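Local coordinates for intimin adherence protein (Escherichia coli O157:H7, PDB 3NCX) that probably mediates intimate attachment of the bacterium to host cells by binding the translocated receptor Tir through its C-terminal lectin-like region, at residues 96-101 against 184-189; 144-149 against 166-171; 103-108 against 177-182. The protein carries 1 engineered substitution. All coordinates share one frame; numbering follows the deposited sequence.

Contact 1 (96-101 against 184-189); sequences YMIKVD and YAVCVE
The first and last strands of the C-type lectin-like domain pair here: 97-101 and 184-188 run antiparallel, their axes 4.6 Å apart at closest approach and their N-to-C directions 154° apart. K99 and C187 form a hydrogen-bonded pair, with K99 N donating to C187 O at 2.8 Å, flanked by the non-hydrogen-bonded pairs I98-V188 and V100-V186. The pairing runs to the chain end, where M97 N donates to the terminal carboxylate oxygen E189 OXT (2.8 Å) and E189 N donates back to M97 O.

On the face carrying I98, V100, V186 and V188, the branched side chains pack at oblique angles. I98 CD1 reaches V188 CG2 at 3.4 Å, while I98 CG1 meets V186 CG1 at 3.8 Å. L124 and I127 of helix 121-131 cover I98, and V123 touches V188. At the far end, D101 O lies at the edge of the Y184 ring, in its plane, 3.2 Å from CD2.

On the face of K99 and C187 the contact is partly charged. K99, extended beyond CG, crosses E189 at about a right angle; its NZ makes a salt bridge to E189 OE1 (3.0 Å), approaching 44° out of the carboxylate plane. With CG of E189 anti to its carbonyl carbon (chi1 -55°), the carboxylate turns toward the long lysine chain, which reaches out to it. C187 SG, 3.6 Å from D101 OD1, is in a disulfide with C113. Pairing of the N- and C-terminal strands, with a disulfide from the last strand to the end of the first helix, is typical of the C-type lectin fold.

Contact 2 (144-149 against 166-171); sequences NSITAW and NLITQY. Engineered in segment 166-171: Y171 (natural residue Asn).
Polar bonds centre on N166, whose side chain forms an Asx turn at the end of strand 161-166, where this strand pairs with strand 147-149 of an antiparallel three-stranded sheet. N166 OD1 accepts from I168 N, two residues on, at 2.8 Å, and across the contact from I146 N at 3.0 Å. These two donors differ in approach: I168 N is tilted 20° from the carbonyl plane, whereas I146 N stands above it, 37° out. T169 N makes a weak third bond to the same oxygen. N166 ND2 donates to S145 OG, which, with the bonds to OD1, probably limits rotation of the amide. The OG reaches this amide because it lies anti to S145 N (chi1 167°).

Backbone bonding adds one link, L167 N to I146 O at 2.9 Å, next to the non-hydrogen-bonded pair T147-N166, whose CA atoms are 4.2 Å apart.

Apolar contacts come from the two isoleucines, which cross at about a right angle. I146 is also covered by A134 and Y140. The I146 CG2 methyl faces L167 CD1 more loosely, and I168 CD1 closes on I146 CG1 at 3.7 Å.

Contact 3 (103-108 against 177-182); sequences QAYYAD and NVNTPN
Y105 lays one face of its ring over the backbone of N179: N179 CA sits 3.7 Å from the ring centroid and 20° off the normal, a CH-pi contact displaced toward the rim. The N179 side chain crosses the tyrosine at about a right angle, with amide and ring planes 50° apart, bringing OD1 to 3.2 Å from Y105 CD2. T180 O and P181 N lie instead at the ring edge, near its plane. The ring therefore has 179-181 wrapped along it, face and edge.

Y105 occupies the N-cap position of helix 106-112, the first helix of the C-type lectin-like domain, and the loop between strands 172-177 and 184-188 passes alongside this helix start. Y106 N, at the first turn, donates to V178 O at 3.0 Å, so that the loop carbonyl takes up an amide of the helix end. The same two residues pack through their side chains, Y106 CB against V178 CB at 3.7 Å. With chi1 at -174°, the Y106 ring swings to the side opposite its amide nitrogen and leads away from the loop, where W149 meets it edge-to-face and its OH bonds to Q152 N.

N179 is the centre of an inverse gamma turn, and T180 OG1 donates to N177 O, spanning the turn. Waters join the segments at three places. One accepts from A107 N and donates to N179 OD1; a second lies between A104 O and T180 O; a third accepts from Q103 NE2 (3.0 Å) and from N182 ND2.

All three contacts lie in the C-type lectin-like domain, with centres 13 to 15 Å apart. Contact 1 joins the domain's ends, and the other two fall between its two segments along the chain. Y184 connects it to both: its N lies 2.8 Å from T147 O of contact 2, and its OH 3.2 Å from Q103 NE2 of contact 3, each a probable hydrogen bond. V186 CG2 packs on A148 CB at 3.4 Å. W149 bridges contacts 2 and 3, with NE1 2.9 Å from A104 O, a probable hydrogen bond, and CZ2 beside V178 O. Contact 3 is the most exposed (four of nine touching residues), its centre about 24 Å from the chain centre.

Contact 1 (96-101 against 184-189)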
loop_
_atom_site.group_PDB
_atom_site.type_symbol
_atom_site.label_atom_id
_atom_site.label_comp_id
_atom_site.label_asym_id
_atom_site.label_seq_id
_atom_site.Cartn_x
_atom_site.Cartn_y
_atom_site.Cartn_z
ATOM N N TYR A 96 -3.557 2.272 9.880
ATOM C CA TYR A 96 -3.003 0.922 9.882
ATOM C C TYR A 96 -2.460 0.545 8.508
ATOM O O TYR A 96 -2.856 1.118 7.492
ATOM C CB TYR A 96 -4.041 -0.106 10.347
ATOM C CG TYR A 96 -5.178 -0.353 9.378
ATOM C CD1 TYR A 96 -4.999 -1.145 8.249
ATOM C CD2 TYR A 96 -6.440 0.184 9.607
ATOM C CE1 TYR A 96 -6.042 -1.380 7.366
ATOM C CE2 TYR A 96 -7.486 -0.048 8.732
ATOM C CZ TYR A 96 -7.282 -0.830 7.614
ATOM O OH TYR A 96 -8.323 -1.060 6.742
ATOM N N MET A 97 -1.547 -0.420 8.486
ATOM C CA MET A 97 -0.991 -0.917 7.236
ATOM C C MET A 97 -1.057 -2.437 7.197
ATOM O O MET A 97 -0.814 -3.103 8.202
ATOM C CB MET A 97 0.453 -0.448 7.060
ATOM C CG MET A 97 1.082 -0.890 5.753
ATOM S SD MET A 97 2.860 -0.621 5.719
ATOM C CE MET A 97 3.383 -1.673 7.072
ATOM N N ILE A 98 -1.385 -2.979 6.029
ATOM C CA ILE A 98 -1.528 -4.422 5.867
ATOM C C ILE A 98 -0.252 -5.067 5.329
ATOM O O ILE A 98 0.315 -4.615 4.332
ATOM C CB ILE A 98 -2.727 -4.766 4.956
ATOM C CG1 ILE A 98 -3.884 -5.319 5.789
ATOM C CG2 ILE A 98 -2.334 -5.762 3.881
ATOM C CD1 ILE A 98 -4.406 -4.351 6.821
ATOM N N LYS A 99 0.200 -6.117 6.008
ATOM C CA LYS A 99 1.374 -6.865 5.578
ATOM C C LYS A 99 0.970 -8.265 5.141
ATOM O O LYS A 99 0.049 -8.858 5.698
ATOM C CB LYS A 99 2.404 -6.969 6.706
ATOM C CG LYS A 99 3.039 -5.656 7.122
ATOM C CD LYS A 99 4.146 -5.895 8.139
ATOM C CE LYS A 99 4.730 -4.587 8.648
ATOM N NZ LYS A 99 5.812 -4.809 9.650
ATOM N N VAL A 100 1.669 -8.793 4.145
ATOM C CA VAL A 100 1.392 -10.138 3.668
ATOM C C VAL A 100 2.589 -11.047 3.921
ATOM O O VAL A 100 3.616 -10.936 3.252
ATOM C CB VAL A 100 1.051 -10.148 2.166
ATOM C CG1 VAL A 100 0.616 -11.538 1.733
ATOM C CG2 VAL A 100 -0.035 -9.130 1.863
ATOM N N ASP A 101 2.453 -11.934 4.901
ATOM C CA ASP A 101 3.487 -12.916 5.191
ATOM C C ASP A 101 3.221 -14.204 4.422
ATOM O O ASP A 101 2.449 -14.213 3.464
ATOM C CB ASP A 101 3.573 -13.186 6.694
ATOM C CG ASP A 101 4.322 -12.093 7.440
ATOM O OD1 ASP A 101 3.733 -11.019 7.681
ATOM O OD2 ASP A 101 5.503 -12.312 7.789
ATOM N N TYR A 184 -2.919 -16.940 3.036
ATOM C CA TYR A 184 -1.842 -16.079 3.516
ATOM C C TYR A 184 -2.119 -15.506 4.900
ATOM O O TYR A 184 -3.258 -15.181 5.233
ATOM C CB TYR A 184 -1.584 -14.938 2.530
ATOM C CG TYR A 184 -0.872 -15.371 1.272
ATOM C CD1 TYR A 184 -1.580 -15.867 0.187
ATOM C CD2 TYR A 184 0.510 -15.287 1.169
ATOM C CE1 TYR A 184 -0.935 -16.266 -0.964
ATOM C CE2 TYR A 184 1.164 -15.684 0.022
ATOM C CZ TYR A 184 0.437 -16.173 -1.044
ATOM O OH TYR A 184 1.083 -16.571 -2.192
ATOM N N ALA A 185 -1.066 -15.383 5.701
ATOM C CA ALA A 185 -1.166 -14.731 6.999
ATOM C C ALA A 185 -0.958 -13.232 6.830
ATOM O O ALA A 185 0.173 -12.766 6.693
ATOM C CB ALA A 185 -0.140 -15.304 7.964
ATOM N N VAL A 186 -2.055 -12.481 6.827
ATOM C CA VAL A 186 -1.984 -11.035 6.653
ATOM C C VAL A 186 -2.033 -10.314 7.996
ATOM O O VAL A 186 -3.039 -10.357 8.705
ATOM C CB VAL A 186 -3.108 -10.510 5.737
ATOM C CG1 VAL A 186 -3.080 -8.993 5.680
ATOM C CG2 VAL A 186 -2.970 -11.095 4.341
ATOM N N CYS A 187 -0.933 -9.654 8.339
ATOM C CA CYS A 187 -0.837 -8.928 9.594
ATOM C C CYS A 187 -1.325 -7.497 9.423
ATOM O O CYS A 187 -0.905 -6.791 8.505
ATOM C CB CYS A 187 0.603 -8.932 10.110
ATOM S SG CYS A 187 1.311 -10.582 10.344
ATOM N N VAL A 188 -2.221 -7.078 10.306
ATOM C CA VAL A 188 -2.700 -5.706 10.303
ATOM C C VAL A 188 -1.980 -4.927 11.390
ATOM O O VAL A 188 -2.242 -5.116 12.578
ATOM C CB VAL A 188 -4.214 -5.638 10.541
ATOM C CG1 VAL A 188 -4.679 -4.192 10.570
ATOM C CG2 VAL A 188 -4.947 -6.416 9.464
ATOM N N GLU A 189 -1.063 -4.059 10.979
ATOM C CA GLU A 189 -0.250 -3.306 11.924
ATOM C C GLU A 189 -0.402 -1.800 11.734
ATOM O O GLU A 189 -0.873 -1.099 12.629
ATOM C CB GLU A 189 1.219 -3.714 11.797
ATOM C CG GLU A 189 1.450 -5.211 11.951
ATOM C CD GLU A 189 2.921 -5.587 11.914
ATOM O OE1 GLU A 189 3.770 -4.675 11.817
ATOM O OE2 GLU A 189 3.225 -6.796 11.985
ATOM O OXT GLU A 189 -0.067 -1.250 10.685
HETATM O O HOH W 1 4.120 -8.524 9.896
#

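Contact 2 (144-149 against 166-171)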
loop_
_atom_site.group_PDB
_atom_site.type_symbol
_atom_site.label_atom_id
_atom_site.label_comp_id
_atom_site.label_asym_id
_atom_site.label_seq_id
_atom_site.Cartn_x
_atom_site.Cartn_y
_atom_site.Cartn_z
ATOM N N ASN A 144 -1.884 -14.511 -8.549
ATOM C CA ASN A 144 -3.207 -14.332 -9.135
ATOM C C ASN A 144 -4.273 -14.245 -8.053
ATOM O O ASN A 144 -5.354 -13.696 -8.268
ATOM C CB ASN A 144 -3.534 -15.484 -10.086
ATOM C CG ASN A 144 -2.629 -15.515 -11.299
ATOM O OD1 ASN A 144 -2.314 -14.476 -11.880
ATOM N ND2 ASN A 144 -2.205 -16.711 -11.692
ATOM N N SER A 145 -3.955 -14.795 -6.887
ATOM C CA SER A 145 -4.884 -14.817 -5.766
ATOM C C SER A 145 -4.152 -14.625 -4.443
ATOM O O SER A 145 -3.078 -15.184 -4.232
ATOM C CB SER A 145 -5.648 -16.141 -5.743
ATOM O OG SER A 145 -6.330 -16.320 -4.515
ATOM N N ILE A 146 -4.739 -13.826 -3.559
ATOM C CA ILE A 146 -4.199 -13.649 -2.218
ATOM C C ILE A 146 -5.308 -13.776 -1.181
ATOM O O ILE A 146 -5.886 -12.777 -0.746
ATOM C CB ILE A 146 -3.497 -12.285 -2.048
ATOM C CG1 ILE A 146 -2.415 -12.098 -3.112
ATOM C CG2 ILE A 146 -2.890 -12.170 -0.658
ATOM C CD1 ILE A 146 -1.659 -10.796 -2.980
ATOM N N THR A 147 -5.610 -15.012 -0.798
ATOM C CA THR A 147 -6.615 -15.272 0.224
ATOM C C THR A 147 -6.039 -14.951 1.598
ATOM O O THR A 147 -4.946 -15.404 1.944
ATOM C CB THR A 147 -7.093 -16.742 0.192
ATOM O OG1 THR A 147 -7.676 -17.033 -1.084
ATOM C CG2 THR A 147 -8.125 -16.990 1.276
ATOM N N ALA A 148 -6.775 -14.165 2.377
ATOM C CA ALA A 148 -6.299 -13.732 3.687
ATOM C C ALA A 148 -7.227 -14.174 4.817
ATOM O O ALA A 148 -8.449 -14.132 4.681
ATOM C CB ALA A 148 -6.122 -12.219 3.707
ATOM N N TRP A 149 -6.640 -14.596 5.933
ATOM C CA TRP A 149 -7.421 -14.971 7.107
ATOM C C TRP A 149 -8.107 -13.755 7.716
ATOM O O TRP A 149 -7.539 -12.666 7.756
ATOM C CB TRP A 149 -6.534 -15.624 8.173
ATOM C CG TRP A 149 -6.112 -17.032 7.871
ATOM C CD1 TRP A 149 -4.845 -17.469 7.604
ATOM C CD2 TRP A 149 -6.955 -18.189 7.818
ATOM N NE1 TRP A 149 -4.849 -18.825 7.386
ATOM C CE2 TRP A 149 -6.131 -19.292 7.511
ATOM C CE3 TRP A 149 -8.326 -18.399 7.999
ATOM C CZ2 TRP A 149 -6.634 -20.587 7.377
ATOM C CZ3 TRP A 149 -8.822 -19.685 7.868
ATOM C CH2 TRP A 149 -7.978 -20.762 7.560
ATOM N N ASN A 166 -10.154 -12.274 -0.239
ATOM C CA ASN A 166 -9.069 -12.240 -1.213
ATOM C C ASN A 166 -8.723 -10.814 -1.642
ATOM O O ASN A 166 -9.576 -10.085 -2.150
ATOM C CB ASN A 166 -9.428 -13.095 -2.427
ATOM C CG ASN A 166 -8.234 -13.391 -3.311
ATOM O OD1 ASN A 166 -7.403 -12.519 -3.571
ATOM N ND2 ASN A 166 -8.139 -14.630 -3.775
ATOM N N LEU A 167 -7.466 -10.427 -1.441
ATOM C CA LEU A 167 -7.024 -9.059 -1.703
ATOM C C LEU A 167 -6.896 -8.733 -3.190
ATOM O O LEU A 167 -6.584 -7.599 -3.558
ATOM C CB LEU A 167 -5.700 -8.784 -0.988
ATOM C CG LEU A 167 -5.772 -8.786 0.540
ATOM C CD1 LEU A 167 -4.383 -8.690 1.149
ATOM C CD2 LEU A 167 -6.656 -7.648 1.028
ATOM N N ILE A 168 -7.135 -9.725 -4.040
ATOM C CA ILE A 168 -7.117 -9.511 -5.483
ATOM C C ILE A 168 -8.503 -9.688 -6.087
ATOM O O ILE A 168 -8.924 -8.902 -6.936
ATOM C CB ILE A 168 -6.155 -10.477 -6.193
ATOM C CG1 ILE A 168 -4.705 -10.163 -5.824
ATOM C CG2 ILE A 168 -6.340 -10.395 -7.700
ATOM C CD1 ILE A 168 -3.706 -11.100 -6.468
ATOM N N THR A 169 -9.211 -10.719 -5.639
ATOM C CA THR A 169 -10.482 -11.098 -6.247
ATOM C C THR A 169 -11.705 -10.596 -5.477
ATOM O O THR A 169 -12.832 -10.721 -5.953
ATOM C CB THR A 169 -10.587 -12.627 -6.403
ATOM O OG1 THR A 169 -10.661 -13.235 -5.109
ATOM C CG2 THR A 169 -9.377 -13.172 -7.147
ATOM N N GLN A 170 -11.477 -10.030 -4.294
ATOM C CA GLN A 170 -12.565 -9.549 -3.438
ATOM C C GLN A 170 -13.444 -10.700 -2.957
ATOM O O GLN A 170 -14.476 -10.479 -2.324
ATOM C CB GLN A 170 -13.436 -8.524 -4.171
ATOM C CG GLN A 170 -12.683 -7.368 -4.802
ATOM C CD GLN A 170 -13.604 -6.435 -5.569
ATOM O OE1 GLN A 170 -14.483 -5.800 -4.989
ATOM N NE2 GLN A 170 -13.411 -6.358 -6.880
ATOM N N TYR A 171 -13.030 -11.925 -3.262
ATOM C CA TYR A 171 -13.828 -13.108 -2.958
ATOM C C TYR A 171 -13.897 -13.401 -1.460
ATOM O O TYR A 171 -12.884 -13.716 -0.835
ATOM C CB TYR A 171 -13.281 -14.322 -3.716
ATOM C CG TYR A 171 -14.091 -15.587 -3.540
ATOM C CD1 TYR A 171 -15.409 -15.657 -3.974
ATOM C CD2 TYR A 171 -13.533 -16.717 -2.956
ATOM C CE1 TYR A 171 -16.152 -16.814 -3.819
ATOM C CE2 TYR A 171 -14.268 -17.878 -2.799
ATOM C CZ TYR A 171 -15.576 -17.920 -3.232
ATOM O OH TYR A 171 -16.311 -19.073 -3.078
#

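Contact 3 (103-108 against 177-182)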
loop_
_atom_site.group_PDB
_atom_site.type_symbol
_atom_site.label_atom_id
_atom_site.label_comp_id
_atom_site.label_asym_id
_atom_site.label_seq_id
_atom_site.Cartn_x
_atom_site.Cartn_y
_atom_site.Cartn_z
ATOM N N GLN A 103 2.076 -18.287 3.679
ATOM C CA GLN A 103 0.839 -19.035 3.867
ATOM C C GLN A 103 0.942 -19.933 5.094
ATOM O O GLN A 103 2.006 -20.483 5.383
ATOM C CB GLN A 103 0.524 -19.873 2.627
ATOM C CG GLN A 103 0.391 -19.064 1.345
ATOM C CD GLN A 103 0.031 -19.924 0.146
ATOM O OE1 GLN A 103 -0.014 -21.150 0.239
ATOM N NE2 GLN A 103 -0.231 -19.283 -0.985
ATOM N N ALA A 104 -0.170 -20.076 5.811
ATOM C CA ALA A 104 -0.204 -20.870 7.034
ATOM C C ALA A 104 -1.640 -21.183 7.441
ATOM O O ALA A 104 -2.585 -20.632 6.878
ATOM C CB ALA A 104 0.515 -20.135 8.159
ATOM N N TYR A 105 -1.801 -22.071 8.416
ATOM C CA TYR A 105 -3.121 -22.360 8.962
ATOM C C TYR A 105 -3.496 -21.257 9.942
ATOM O O TYR A 105 -2.630 -20.511 10.397
ATOM C CB TYR A 105 -3.138 -23.723 9.655
ATOM C CG TYR A 105 -2.804 -24.877 8.739
ATOM C CD1 TYR A 105 -3.007 -24.784 7.368
ATOM C CD2 TYR A 105 -2.283 -26.060 9.244
ATOM C CE1 TYR A 105 -2.703 -25.835 6.527
ATOM C CE2 TYR A 105 -1.974 -27.117 8.411
ATOM C CZ TYR A 105 -2.185 -27.000 7.053
ATOM O OH TYR A 105 -1.879 -28.054 6.221
ATOM N N TYR A 106 -4.780 -21.150 10.264
ATOM C CA TYR A 106 -5.255 -20.052 11.101
ATOM C C TYR A 106 -4.430 -19.882 12.374
ATOM O O TYR A 106 -3.927 -18.793 12.652
ATOM C CB TYR A 106 -6.733 -20.217 11.461
ATOM C CG TYR A 106 -7.285 -19.025 12.212
ATOM C CD1 TYR A 106 -7.199 -18.950 13.596
ATOM C CD2 TYR A 106 -7.871 -17.964 11.534
ATOM C CE1 TYR A 106 -7.691 -17.858 14.284
ATOM C CE2 TYR A 106 -8.366 -16.869 12.214
ATOM C CZ TYR A 106 -8.274 -16.821 13.588
ATOM O OH TYR A 106 -8.766 -15.731 14.268
ATOM N N ALA A 107 -4.301 -20.958 13.144
ATOM C CA ALA A 107 -3.573 -20.910 14.408
ATOM C C ALA A 107 -2.158 -20.357 14.233
ATOM O O ALA A 107 -1.711 -19.516 15.011
ATOM C CB ALA A 107 -3.533 -22.288 15.048
ATOM N N ASP A 108 -1.465 -20.831 13.203
ATOM C CA ASP A 108 -0.103 -20.391 12.927
ATOM C C ASP A 108 -0.075 -18.940 12.457
ATOM O O ASP A 108 0.801 -18.167 12.847
ATOM C CB ASP A 108 0.546 -21.300 11.881
ATOM C CG ASP A 108 1.975 -20.902 11.567
ATOM O OD1 ASP A 108 2.647 -20.334 12.455
ATOM O OD2 ASP A 108 2.429 -21.160 10.432
ATOM N N ASN A 177 -12.109 -24.192 7.025
ATOM C CA ASN A 177 -11.419 -24.897 8.099
ATOM C C ASN A 177 -10.065 -24.263 8.396
ATOM O O ASN A 177 -9.339 -23.877 7.482
ATOM C CB ASN A 177 -11.255 -26.380 7.764
ATOM C CG ASN A 177 -12.582 -27.099 7.645
ATOM O OD1 ASN A 177 -12.742 -28.001 6.824
ATOM N ND2 ASN A 177 -13.548 -26.698 8.462
ATOM N N VAL A 178 -9.733 -24.151 9.678
ATOM C CA VAL A 178 -8.502 -23.484 10.091
ATOM C C VAL A 178 -7.271 -24.078 9.412
ATOM O O VAL A 178 -6.348 -23.353 9.040
ATOM C CB VAL A 178 -8.320 -23.511 11.624
ATOM C CG1 VAL A 178 -9.374 -22.642 12.300
ATOM C CG2 VAL A 178 -8.375 -24.938 12.149
ATOM N N ASN A 179 -7.264 -25.396 9.245
ATOM C CA ASN A 179 -6.133 -26.079 8.629
ATOM C C ASN A 179 -6.270 -26.201 7.117
ATOM O O ASN A 179 -6.087 -27.279 6.551
ATOM C CB ASN A 179 -5.929 -27.459 9.255
ATOM C CG ASN A 179 -5.518 -27.380 10.710
ATOM O OD1 ASN A 179 -4.881 -26.416 11.136
ATOM N ND2 ASN A 179 -5.881 -28.396 11.482
ATOM N N THR A 180 -6.592 -25.086 6.470
ATOM C CA THR A 180 -6.689 -25.038 5.019
ATOM C C THR A 180 -5.424 -24.427 4.430
ATOM O O THR A 180 -4.958 -23.390 4.897
ATOM C CB THR A 180 -7.909 -24.212 4.563
ATOM O OG1 THR A 180 -9.112 -24.827 5.038
ATOM C CG2 THR A 180 -7.958 -24.123 3.046
ATOM N N PRO A 181 -4.858 -25.077 3.404
ATOM C CA PRO A 181 -3.671 -24.557 2.721
ATOM C C PRO A 181 -4.018 -23.402 1.786
ATOM O O PRO A 181 -5.196 -23.102 1.596
ATOM C CB PRO A 181 -3.187 -25.759 1.909
ATOM C CG PRO A 181 -4.430 -26.529 1.629
ATOM C CD PRO A 181 -5.278 -26.382 2.861
ATOM N N ASN A 182 -2.998 -22.765 1.218
ATOM C CA ASN A 182 -3.188 -21.689 0.250
ATOM C C ASN A 182 -3.814 -20.425 0.835
ATOM O O ASN A 182 -4.443 -19.649 0.118
ATOM C CB ASN A 182 -4.013 -22.178 -0.944
ATOM C CG ASN A 182 -3.369 -23.352 -1.657
ATOM O OD1 ASN A 182 -3.910 -24.458 -1.668
ATOM N ND2 ASN A 182 -2.209 -23.117 -2.259
HETATM O O HOH W 2 -1.607 -20.525 -3.351
HETATM O O HOH W 3 -2.721 -21.917 4.102
HETATM O O HOH W 4 -5.154 -23.850 12.778
#